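Endoglucanase (Clostridium thermocellum, PDB 2C4X) probably hydrolyses cellulose in the cellulosome, this C-terminal piece pairing a PKD domain with a family 44 carbohydrate-binding module that recognises beta-glucan chains and xyloglucan. Local coordinates at residues Gln8-Ile13 and Gln81-Ser86; Ala12-Ser17 and Val73-Thr78; Val28-Asn33 and Thr58-Tyr63. The protein carries 1 engineered substitution. All blocks are in the same frame, centred on the assembly; numbering follows the deposited sequence.

Interaction 1: residues Gln8-Ile13 and Gln81-Ser86; sequences QAPKAI and QGASSS. With CA (calcium ion), chain B.
The pyrrolidine ring of P10 meets the carbonyl oxygen of A83 at its CD-CG edge, close to the ring plane: A83 O lies 3.3 Å from P10 CD and 3.6 Å from P10 CG. The same ring also touches the side chains of D36 and D79. A83 turns its methyl toward A9, the two CB atoms being 4.2 Å apart. Farther along, A12 CB rests 3.5 Å from the carbonyl oxygen of S85. Residues 9-12 thus run beside the start of strand 84-93, an outer strand of one sheet of the PKD beta-sandwich, in roughly the same direction (28° apart). Between the two segments the polar link is one bridging water at the A12 end, which donates to A12 O (3.3 Å) and to S86 O (2.9 Å); elsewhere they simply pack. At the other end sits the calcium ion. Q8 O binds it at 2.4 Å, while a second water, also on the metal, accepts a hydrogen bond from Q81 NE2. N7, D36, D38 and D79 complete the site. D79 is bonded to calcium through OD2, and its OD1 takes hydrogen bonds from the backbone N of Q81 and of A83, which ties the turn to the metal ligand.

Interaction 2: residues Ala12-Ser17 and Val73-Thr78; sequences AIFTFS and VKLIVT
In the interior of the PKD beta-sandwich, A12 and F14, in the residues just ahead of strand 15-17, pack on V77, L75 and V73, the inward-facing residues of strand 69-79. The two touching backbones run in broadly opposite senses, 138° apart, and the contact is mostly apolar, with two carbonyl oxygens touching carbon. F14 does most of the work. Its CG stands between the backbone N and the carbonyl carbon (chi1 70°), and from there the ring points in between the two sheets. The far end of the ring comes to V73, whose carbonyl oxygen lies at the ring edge and in its plane, 3.4 Å from F14 CZ. V73 CG1 meets the same CZ atom at 3.8 Å. Nearer the root of the ring, F14 CD1 approaches L75 CB obliquely at 3.6 Å, the two side chains sliding past one another in opposite directions.

The CD2 branch of L75 continues beyond F14 to the backbone of the facing segment and lies 3.6 Å from I13 O. L75 CG is anti to its backbone N (chi1 165°), which carries the branch point toward residues 13-14. Two residues on, V77 CG2 touches A12 CB at 3.8 Å. F14 also makes edge-to-face pairs with W46 of strand 41-47 and F87 of strand 84-93. Apolar side chains meeting between two facing antiparallel sheets form the core of a beta-sandwich such as the PKD domain, whose fold is immunoglobulin-like.

Interaction 3: residues Val28-Asn33 and Thr58-Tyr63; sequences VFNASN and TPTITY
Backbone hydrogen bonds join F29 and I61 in both directions, making them a hydrogen-bonded antiparallel pair: F29 N donates to I61 O at 2.8 Å, and I61 N donates to F29 O at 3.1 Å. A third bond, from A31 N to P59 O (2.7 Å), follows on from the pair. A CA-H...O contact from T60 CA to F29 O adds to the pairing.

Side-chain packing lies on both faces. On one, the contacts are apolar: F29 CB meets I61 CG2 at 3.9 Å, and Y63 CB lies at the edge of the F29 ring, near CE1. On the other, N30 and T60 stand side by side, T60 CG2 being 3.9 Å from N30 CG. P59 CB and CG pack against the S32 backbone and CB, and A31 CB makes a further apolar contact with P59 CB at 4.2 Å.

Polar side-chain bonds hold residues 30-32. N30 OD1 is gripped by S32 N (2.9 Å) and S32 OG (2.7 Å), which fixes the rotation of the amide. The first of these bonds makes an Asx turn, here beside the antiparallel pair of strands 27-30 and 60-63 in the three-stranded sheet of the PKD sandwich.

In the fold
All three contacts belong to the PKD domain and sit on the same side of the chain's centre. Interactions 1 and 2 are centred about 11 Å apart and share A12 and I13; their partner strands, 69-79 and 84-93, are neighbours in the four-stranded sheet, with S85 O probably bonded to V77 N. Interaction 3, centred about 7 Å from interaction 2, lies in the opposing three-stranded sheet, where strand 15-17 pairs with 27-30, which pairs with 60-63. Along the chain it is nested inside the loops closed by the other two. Residues 8-17 therefore run from the calcium site beside one sheet into the other, linking both.

Interaction 1: residues Gln8-Ile13 and Gln81-Ser86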
# COMPACT_ATOMS: atom_id res chain seq x y z
N GLN A 8 -16.43 -37.22 -15.80
CA GLN A 8 -16.41 -35.78 -15.54
C GLN A 8 -15.16 -35.40 -14.74
O GLN A 8 -14.81 -36.09 -13.76
CB GLN A 8 -17.65 -35.34 -14.77
CG GLN A 8 -18.94 -35.51 -15.53
CD GLN A 8 -20.16 -35.26 -14.68
OE1 GLN A 8 -20.16 -34.44 -13.76
NE2 GLN A 8 -21.23 -35.97 -14.99
N ALA A 9 -14.50 -34.33 -15.17
CA ALA A 9 -13.35 -33.80 -14.44
C ALA A 9 -13.82 -33.18 -13.12
O ALA A 9 -14.90 -32.62 -13.05
CB ALA A 9 -12.59 -32.77 -15.29
N PRO A 10 -13.01 -33.32 -12.06
CA PRO A 10 -13.43 -32.81 -10.76
C PRO A 10 -13.46 -31.28 -10.76
O PRO A 10 -12.94 -30.65 -11.69
CB PRO A 10 -12.35 -33.33 -9.79
CG PRO A 10 -11.15 -33.63 -10.66
CD PRO A 10 -11.68 -33.96 -12.02
N LYS A 11 -14.09 -30.69 -9.76
CA LYS A 11 -14.08 -29.23 -9.64
C LYS A 11 -13.08 -28.78 -8.58
O LYS A 11 -13.09 -29.29 -7.46
CB LYS A 11 -15.50 -28.70 -9.41
CG LYS A 11 -16.38 -28.93 -10.66
CD LYS A 11 -17.70 -28.15 -10.71
CE LYS A 11 -17.48 -26.66 -11.07
NZ LYS A 11 -16.62 -26.36 -12.28
N ALA A 12 -12.19 -27.88 -8.98
CA ALA A 12 -11.10 -27.41 -8.15
C ALA A 12 -11.40 -25.99 -7.66
O ALA A 12 -11.77 -25.10 -8.43
CB ALA A 12 -9.79 -27.43 -8.93
N ILE A 13 -11.26 -25.80 -6.36
CA ILE A 13 -11.47 -24.48 -5.76
C ILE A 13 -10.77 -24.48 -4.41
O ILE A 13 -10.66 -25.52 -3.76
CB ILE A 13 -12.98 -24.14 -5.58
CG1 ILE A 13 -13.17 -22.65 -5.25
CG2 ILE A 13 -13.61 -25.05 -4.52
CD1 ILE A 13 -14.59 -22.12 -5.38
N GLN A 81 -9.88 -41.38 -11.65
CA GLN A 81 -9.65 -41.82 -13.02
C GLN A 81 -8.59 -40.99 -13.76
O GLN A 81 -8.39 -41.17 -14.97
CB GLN A 81 -10.97 -41.82 -13.77
CG GLN A 81 -11.84 -43.04 -13.44
CD GLN A 81 -13.22 -42.94 -14.02
OE1 GLN A 81 -13.54 -43.64 -14.98
NE2 GLN A 81 -14.06 -42.08 -13.45
N GLY A 82 -7.91 -40.10 -13.05
CA GLY A 82 -6.82 -39.30 -13.62
C GLY A 82 -7.18 -38.01 -14.34
O GLY A 82 -6.30 -37.37 -14.93
N ALA A 83 -8.45 -37.62 -14.31
CA ALA A 83 -8.86 -36.32 -14.85
C ALA A 83 -8.64 -35.22 -13.81
O ALA A 83 -8.76 -35.44 -12.61
CB ALA A 83 -10.34 -36.34 -15.31
N SER A 84 -8.31 -34.02 -14.29
CA SER A 84 -7.98 -32.94 -13.39
C SER A 84 -8.56 -31.59 -13.81
O SER A 84 -8.91 -31.38 -14.97
CB SER A 84 -6.47 -32.85 -13.19
OG SER A 84 -5.82 -32.62 -14.42
N SER A 85 -8.67 -30.69 -12.82
CA SER A 85 -9.04 -29.30 -13.00
C SER A 85 -8.09 -28.45 -12.19
O SER A 85 -7.53 -28.91 -11.20
CB SER A 85 -10.46 -29.05 -12.47
OG SER A 85 -11.35 -29.97 -13.06
N SER A 86 -7.95 -27.19 -12.59
CA SER A 86 -7.12 -26.26 -11.84
C SER A 86 -7.88 -24.99 -11.47
O SER A 86 -8.81 -24.57 -12.19
CB SER A 86 -5.84 -25.93 -12.63
OG SER A 86 -6.08 -24.98 -13.65
CA CA B . -14.56 -37.85 -12.15
O HOH W 1 -11.48 -25.67 -11.63
O HOH W 2 -13.95 -40.10 -11.52

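Interaction 2: residues Ala12-Ser17 and Val73-Thr78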
# COMPACT_ATOMS: atom_id res chain seq x y z
N ALA A 12 -12.19 -27.88 -8.98
CA ALA A 12 -11.10 -27.41 -8.15
C ALA A 12 -11.40 -25.99 -7.66
O ALA A 12 -11.77 -25.10 -8.43
CB ALA A 12 -9.79 -27.43 -8.93
N ILE A 13 -11.26 -25.80 -6.36
CA ILE A 13 -11.47 -24.48 -5.76
C ILE A 13 -10.77 -24.48 -4.41
O ILE A 13 -10.66 -25.52 -3.76
CB ILE A 13 -12.98 -24.14 -5.58
CG1 ILE A 13 -13.17 -22.65 -5.25
CG2 ILE A 13 -13.61 -25.05 -4.52
CD1 ILE A 13 -14.59 -22.12 -5.38
N PHE A 14 -10.28 -23.32 -4.01
CA PHE A 14 -9.77 -23.17 -2.66
C PHE A 14 -9.95 -21.76 -2.14
O PHE A 14 -10.13 -20.82 -2.91
CB PHE A 14 -8.29 -23.61 -2.57
CG PHE A 14 -7.32 -22.69 -3.27
CD1 PHE A 14 -6.97 -22.92 -4.60
CD2 PHE A 14 -6.75 -21.62 -2.59
CE1 PHE A 14 -6.05 -22.07 -5.25
CE2 PHE A 14 -5.85 -20.76 -3.23
CZ PHE A 14 -5.50 -20.99 -4.56
N THR A 15 -9.92 -21.65 -0.81
CA THR A 15 -9.81 -20.38 -0.11
C THR A 15 -8.57 -20.45 0.80
O THR A 15 -7.97 -21.53 0.96
CB THR A 15 -11.07 -20.07 0.75
OG1 THR A 15 -11.22 -21.09 1.74
CG2 THR A 15 -12.33 -20.01 -0.11
N PHE A 16 -8.17 -19.32 1.37
CA PHE A 16 -7.05 -19.33 2.31
C PHE A 16 -7.29 -18.35 3.45
O PHE A 16 -8.09 -17.42 3.33
CB PHE A 16 -5.69 -19.06 1.62
CG PHE A 16 -5.64 -17.78 0.83
CD1 PHE A 16 -5.42 -16.55 1.48
CD2 PHE A 16 -5.81 -17.79 -0.54
CE1 PHE A 16 -5.38 -15.37 0.76
CE2 PHE A 16 -5.78 -16.60 -1.28
CZ PHE A 16 -5.56 -15.38 -0.62
N SER A 17 -6.58 -18.58 4.55
CA SER A 17 -6.67 -17.76 5.75
C SER A 17 -5.28 -17.73 6.41
O SER A 17 -4.63 -18.78 6.49
CB SER A 17 -7.69 -18.37 6.70
OG SER A 17 -8.01 -17.45 7.72
N VAL A 73 -1.10 -18.80 -6.60
CA VAL A 73 -1.20 -20.15 -6.05
C VAL A 73 -2.12 -20.93 -6.96
O VAL A 73 -3.28 -20.55 -7.15
CB VAL A 73 -1.72 -20.13 -4.58
CG1 VAL A 73 -1.83 -21.58 -4.01
CG2 VAL A 73 -0.80 -19.26 -3.72
N LYS A 74 -1.59 -22.00 -7.56
CA LYS A 74 -2.35 -22.86 -8.43
C LYS A 74 -2.62 -24.19 -7.76
O LYS A 74 -1.70 -24.87 -7.30
CB LYS A 74 -1.62 -23.08 -9.77
CG LYS A 74 -2.36 -24.02 -10.73
CD LYS A 74 -1.60 -24.14 -12.03
CE LYS A 74 -2.45 -24.78 -13.11
NZ LYS A 74 -1.61 -25.12 -14.33
N LEU A 75 -3.90 -24.57 -7.72
CA LEU A 75 -4.29 -25.89 -7.24
C LEU A 75 -4.73 -26.73 -8.41
O LEU A 75 -5.55 -26.30 -9.21
CB LEU A 75 -5.45 -25.78 -6.24
CG LEU A 75 -6.22 -27.07 -5.91
CD1 LEU A 75 -5.36 -28.01 -5.04
CD2 LEU A 75 -7.55 -26.73 -5.21
N ILE A 76 -4.19 -27.95 -8.49
CA ILE A 76 -4.72 -28.96 -9.39
C ILE A 76 -5.30 -30.12 -8.57
O ILE A 76 -4.64 -30.68 -7.68
CB ILE A 76 -3.65 -29.47 -10.38
CG1 ILE A 76 -3.15 -28.32 -11.26
CG2 ILE A 76 -4.21 -30.60 -11.27
CD1 ILE A 76 -1.87 -28.65 -12.05
N VAL A 77 -6.53 -30.47 -8.89
CA VAL A 77 -7.26 -31.55 -8.24
C VAL A 77 -7.42 -32.68 -9.26
O VAL A 77 -7.84 -32.44 -10.40
CB VAL A 77 -8.64 -31.02 -7.76
CG1 VAL A 77 -9.58 -32.14 -7.42
CG2 VAL A 77 -8.46 -30.10 -6.56
N THR A 78 -7.08 -33.90 -8.85
CA THR A 78 -7.13 -35.04 -9.74
C THR A 78 -8.04 -36.10 -9.15
O THR A 78 -7.93 -36.42 -7.96
CB THR A 78 -5.71 -35.61 -10.00
OG1 THR A 78 -4.85 -34.54 -10.42
CG2 THR A 78 -5.71 -36.72 -11.05

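Interaction 3: residues Val28-Asn33 and Thr58-Tyr63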
# COMPACT_ATOMS: atom_id res chain seq x y z
N VAL A 28 -3.33 -21.13 5.91
CA VAL A 28 -4.00 -22.40 5.68
C VAL A 28 -4.77 -22.31 4.38
O VAL A 28 -5.68 -21.50 4.25
CB VAL A 28 -4.93 -22.80 6.85
CG1 VAL A 28 -5.69 -24.09 6.50
CG2 VAL A 28 -4.14 -22.97 8.14
N PHE A 29 -4.39 -23.14 3.41
CA PHE A 29 -5.13 -23.24 2.15
C PHE A 29 -6.15 -24.36 2.29
O PHE A 29 -5.82 -25.46 2.74
CB PHE A 29 -4.18 -23.51 0.97
CG PHE A 29 -3.24 -22.37 0.69
CD1 PHE A 29 -1.99 -22.31 1.31
CD2 PHE A 29 -3.61 -21.36 -0.19
CE1 PHE A 29 -1.10 -21.25 1.03
CE2 PHE A 29 -2.75 -20.29 -0.46
CZ PHE A 29 -1.49 -20.24 0.15
N ASN A 30 -7.38 -24.07 1.91
CA ASN A 30 -8.48 -24.99 2.14
C ASN A 30 -9.22 -25.28 0.84
O ASN A 30 -9.99 -24.46 0.35
CB ASN A 30 -9.41 -24.41 3.21
CG ASN A 30 -10.48 -25.39 3.65
OD1 ASN A 30 -10.95 -26.21 2.88
ND2 ASN A 30 -10.87 -25.29 4.92
N ALA A 31 -8.96 -26.46 0.27
CA ALA A 31 -9.60 -26.88 -0.98
C ALA A 31 -10.82 -27.78 -0.75
O ALA A 31 -11.21 -28.54 -1.64
CB ALA A 31 -8.58 -27.59 -1.86
N SER A 32 -11.42 -27.70 0.44
CA SER A 32 -12.45 -28.66 0.84
C SER A 32 -13.77 -28.57 0.05
O SER A 32 -14.56 -29.50 0.08
CB SER A 32 -12.72 -28.58 2.35
OG SER A 32 -13.39 -27.38 2.67
N ASN A 33 -13.99 -27.46 -0.66
CA ASN A 33 -15.16 -27.39 -1.54
C ASN A 33 -14.92 -27.96 -2.93
O ASN A 33 -15.84 -28.00 -3.74
CB ASN A 33 -15.77 -25.98 -1.60
CG ASN A 33 -16.41 -25.58 -0.27
OD1 ASN A 33 -16.37 -24.42 0.12
ND2 ASN A 33 -16.99 -26.55 0.44
N THR A 58 -5.52 -35.03 1.25
CA THR A 58 -6.59 -34.32 1.96
C THR A 58 -6.62 -32.84 1.52
O THR A 58 -5.61 -32.32 1.07
CB THR A 58 -6.41 -34.43 3.49
OG1 THR A 58 -5.15 -33.86 3.87
CG2 THR A 58 -6.48 -35.89 3.96
N PRO A 59 -7.79 -32.17 1.63
CA PRO A 59 -7.95 -30.84 1.02
C PRO A 59 -7.32 -29.62 1.71
O PRO A 59 -7.37 -28.52 1.15
CB PRO A 59 -9.47 -30.67 0.91
CG PRO A 59 -10.07 -31.62 1.87
CD PRO A 59 -9.03 -32.63 2.29
N THR A 60 -6.72 -29.77 2.89
CA THR A 60 -6.04 -28.61 3.47
C THR A 60 -4.51 -28.78 3.50
O THR A 60 -3.99 -29.89 3.46
CB THR A 60 -6.57 -28.22 4.88
OG1 THR A 60 -6.06 -29.13 5.85
CG2 THR A 60 -8.10 -28.20 4.92
N ILE A 61 -3.81 -27.65 3.54
CA ILE A 61 -2.36 -27.62 3.61
C ILE A 61 -1.99 -26.28 4.23
O ILE A 61 -2.71 -25.29 4.06
CB ILE A 61 -1.67 -27.85 2.21
CG1 ILE A 61 -0.20 -28.25 2.38
CG2 ILE A 61 -1.83 -26.61 1.28
CD1 ILE A 61 0.43 -29.00 1.18
N THR A 62 -0.90 -26.25 4.98
CA THR A 62 -0.42 -25.00 5.54
C THR A 62 0.95 -24.66 4.95
O THR A 62 1.73 -25.55 4.59
CB THR A 62 -0.43 -24.99 7.12
OG1 THR A 62 -0.09 -23.68 7.60
CG2 THR A 62 0.55 -26.01 7.70
N TYR A 63 1.22 -23.36 4.82
CA TYR A 63 2.39 -22.86 4.11
C TYR A 63 2.83 -21.49 4.65
O TYR A 63 2.01 -20.69 5.09
CB TYR A 63 2.10 -22.78 2.60
CG TYR A 63 3.36 -22.65 1.79
CD1 TYR A 63 4.21 -23.74 1.63
CD2 TYR A 63 3.73 -21.43 1.23
CE1 TYR A 63 5.39 -23.63 0.92
CE2 TYR A 63 4.91 -21.30 0.51
CZ TYR A 63 5.74 -22.41 0.36
OH TYR A 63 6.92 -22.31 -0.34